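Local coordinates for NBS-LRR class disease resistance protein (Oryza sativa subsp. japonica, PDB 6FU9) that probably acts as an intracellular immune receptor of rice, its small ferredoxin-like domain recognising a protein of an invading pathogen, at residues V34-I39 with V48-G53. Residues are numbered along the deposited sequence; the frame is centred on the assembly and turned at random.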
ATOM      1  N   VAL A  34      -2.851  -2.713 -16.257  1.00 13.19           N
ATOM      2  CA  VAL A  34      -2.863  -1.648 -15.296  1.00 12.75           C
ATOM      3  C   VAL A  34      -3.983  -0.641 -15.634  1.00 14.60           C
ATOM      4  O   VAL A  34      -3.995  -0.093 -16.734  1.00 16.78           O
ATOM      5  CB  VAL A  34      -1.479  -0.957 -15.219  1.00 13.68           C
ATOM      6  CG1 VAL A  34      -1.562   0.272 -14.348  1.00 14.09           C
ATOM      7  CG2 VAL A  34      -0.466  -1.932 -14.659  1.00 12.95           C
ATOM      8  N   HIS A  35      -4.852  -0.378 -14.661  1.00 13.18           N
ATOM      9  CA  HIS A  35      -5.859   0.653 -14.798  1.00 14.32           C
ATOM     10  C   HIS A  35      -5.421   1.995 -14.254  1.00 14.70           C
ATOM     11  O   HIS A  35      -5.810   3.021 -14.831  1.00 17.03           O
ATOM     12  CB  HIS A  35      -7.126   0.230 -14.087  1.00 16.38           C
ATOM     13  CG  HIS A  35      -7.796  -0.914 -14.752  1.00 20.33           C
ATOM     14  ND1 HIS A  35      -9.076  -1.276 -14.439  1.00 29.68           N
ATOM     15  CD2 HIS A  35      -7.354  -1.798 -15.662  1.00 21.86           C
ATOM     16  CE1 HIS A  35      -9.396  -2.353 -15.138  1.00 28.64           C
ATOM     17  NE2 HIS A  35      -8.376  -2.667 -15.913  1.00 24.24           N
ATOM     18  N   SER A  36      -4.688   2.015 -13.167  1.00 13.67           N
ATOM     19  CA  SER A  36      -4.220   3.268 -12.558  1.00 14.47           C
ATOM     20  C   SER A  36      -3.032   3.014 -11.704  1.00 13.42           C
ATOM     21  O   SER A  36      -2.834   1.896 -11.166  1.00 14.34           O
ATOM     22  CB  SER A  36      -5.338   3.964 -11.876  1.00 18.90           C
ATOM     23  OG  SER A  36      -5.868   3.209 -10.870  1.00 19.75           O
ATOM     24  N   VAL A  37      -2.208   4.055 -11.520  1.00 13.38           N
ATOM     25  CA  VAL A  37      -1.035   3.974 -10.732  1.00 13.67           C
ATOM     26  C   VAL A  37      -0.833   5.361 -10.053  1.00 13.98           C
ATOM     27  O   VAL A  37      -1.072   6.390 -10.684  1.00 15.65           O
ATOM     28  CB  VAL A  37       0.200   3.532 -11.532  1.00 14.99           C
ATOM     29  CG1 VAL A  37       0.431   4.387 -12.785  1.00 16.77           C
ATOM     30  CG2 VAL A  37       1.469   3.515 -10.668  1.00 16.06           C
ATOM     31  N   ALA A  38      -0.386   5.329  -8.819  1.00 14.32           N
ATOM     32  CA  ALA A  38      -0.054   6.562  -8.094  1.00 16.38           C
ATOM     33  C   ALA A  38       1.184   6.387  -7.264  1.00 15.00           C
ATOM     34  O   ALA A  38       1.522   5.274  -6.829  1.00 15.96           O
ATOM     35  CB  ALA A  38      -1.210   6.971  -7.208  1.00 19.84           C
ATOM     36  N   ILE A  39       1.853   7.480  -6.938  1.00 15.49           N
ATOM     37  CA  ILE A  39       2.933   7.509  -5.992  1.00 17.06           C
ATOM     38  C   ILE A  39       2.367   8.036  -4.713  1.00 19.34           C
ATOM     39  O   ILE A  39       1.781   9.100  -4.718  1.00 31.42           O
ATOM     40  CB  ILE A  39       4.178   8.292  -6.528  1.00 25.10           C
ATOM     41  CG1 ILE A  39       4.799   7.336  -7.620  1.00 27.57           C
ATOM     42  CG2 ILE A  39       5.095   8.509  -5.347  1.00 26.21           C
ATOM     43  CD1 ILE A  39       5.753   7.926  -8.579  1.00 40.76           C
ATOM     44  N   VAL A  48       1.504   2.544  -5.951  1.00 13.63           N
ATOM     45  CA  VAL A  48       0.246   1.827  -5.776  1.00 13.25           C
ATOM     46  C   VAL A  48      -0.354   1.595  -7.150  1.00 13.00           C
ATOM     47  O   VAL A  48      -0.657   2.545  -7.878  1.00 14.69           O
ATOM     48  CB  VAL A  48      -0.728   2.578  -4.840  1.00 14.46           C
ATOM     49  CG1 VAL A  48      -2.006   1.719  -4.698  1.00 16.99           C
ATOM     50  CG2 VAL A  48      -0.133   2.934  -3.522  1.00 16.52           C
ATOM     51  N   VAL A  49      -0.566   0.315  -7.484  1.00 12.73           N
ATOM     52  CA  VAL A  49      -1.000  -0.138  -8.778  1.00 12.14           C
ATOM     53  C   VAL A  49      -2.324  -0.849  -8.702  1.00 12.76           C
ATOM     54  O   VAL A  49      -2.462  -1.762  -7.867  1.00 13.92           O
ATOM     55  CB  VAL A  49       0.050  -1.033  -9.418  1.00 13.12           C
ATOM     56  CG1 VAL A  49      -0.301  -1.325 -10.857  1.00 14.43           C
ATOM     57  CG2 VAL A  49       1.462  -0.461  -9.260  1.00 14.11           C
ATOM     58  N   VAL A  50      -3.285  -0.489  -9.502  1.00 12.28           N
ATOM     59  CA  VAL A  50      -4.591  -1.155  -9.550  1.00 12.04           C
ATOM     60  C   VAL A  50      -4.853  -1.608 -10.935  1.00 12.16           C
ATOM     61  O   VAL A  50      -4.626  -0.915 -11.912  1.00 13.21           O
ATOM     62  CB  VAL A  50      -5.696  -0.194  -9.057  1.00 17.91           C
ATOM     63  CG1 VAL A  50      -7.064  -0.694  -9.292  1.00 20.08           C
ATOM     64  CG2 VAL A  50      -5.469   0.121  -7.554  1.00 20.26           C
ATOM     65  N   GLY A  51      -5.422  -2.810 -11.083  1.00 13.21           N
ATOM     66  CA  GLY A  51      -5.788  -3.287 -12.394  1.00 14.01           C
ATOM     67  C   GLY A  51      -6.320  -4.705 -12.394  1.00 13.23           C
ATOM     68  O   GLY A  51      -6.857  -5.161 -11.387  1.00 15.25           O
ATOM     69  N   ASP A  52      -6.247  -5.350 -13.544  1.00 13.74           N
ATOM     70  CA  ASP A  52      -6.841  -6.665 -13.726  1.00 14.73           C
ATOM     71  C   ASP A  52      -5.959  -7.476 -14.651  1.00 13.99           C
ATOM     72  O   ASP A  52      -5.755  -7.138 -15.778  1.00 18.24           O
ATOM     73  CB  ASP A  52      -8.289  -6.510 -14.250  1.00 19.91           C
ATOM     74  CG  ASP A  52      -8.992  -7.859 -14.548  1.00 23.24           C
ATOM     75  OD1 ASP A  52      -8.654  -8.894 -13.925  1.00 26.13           O
ATOM     76  OD2 ASP A  52      -9.943  -7.841 -15.363  1.00 31.09           O
ATOM     77  N   GLY A  53      -5.410  -8.571 -14.140  1.00 15.11           N
ATOM     78  CA  GLY A  53      -4.527  -9.384 -14.968  1.00 16.12           C
ATOM     79  C   GLY A  53      -3.119  -8.812 -15.163  1.00 14.99           C
ATOM     80  O   GLY A  53      -2.537  -8.985 -16.209  1.00 17.02           O
TER
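Val34 opens a beta hairpin in which residues 34-39 run antiparallel to 48-51, within the four-stranded sheet of a ferredoxin-like fold. It forms a non-hydrogen-bonded pair with Gly51, while its methyls lie across those of Val49, CG2 meeting CG1 of Val49 at 3.9 Å; both valines also pack on Ile54. His35 begins a classic beta bulge: its N and that of Ser36 converge on Val50 O, at 2.8 Å from His35 N and 3.2 Å from Ser36 N. The extra residue here shifts the register by one. Glycine suits position 51, since a side chain there would be jammed against Val34 CA and His35 N. Gly51 CA also lies over one face of the imidazole, 4.1 Å from the His35 ring centroid, a CH-pi contact displaced toward the rim. Ser36 returns the pairing with a nearly straight bond (174° at the hydrogen) from Val50 N to its own O, and its OG, beside Val50 CB, is hydrogen-bonded to a polar side chain of another protein. Val37 turns to the helical side, where it and Val49 pack on Val28 of helix 18-29, as branched aliphatics suit a strand covered by a helix. Its CG2, anti to the backbone N, lies 3.6 Å from Val48 O and 4.2 Å from Val49 CG2. Ala38, small enough to let an aromatic side chain of the other protein pack against it, lies with Ser36, Val48 and Val50 on the face of the sheet turned to that protein. Two backbone bonds tie it to Val48: Ala38 N gives to Val48 O, and Val48 N approaches Ala38 O at 2.9 Å, nearly in line with the C=O bond (163°).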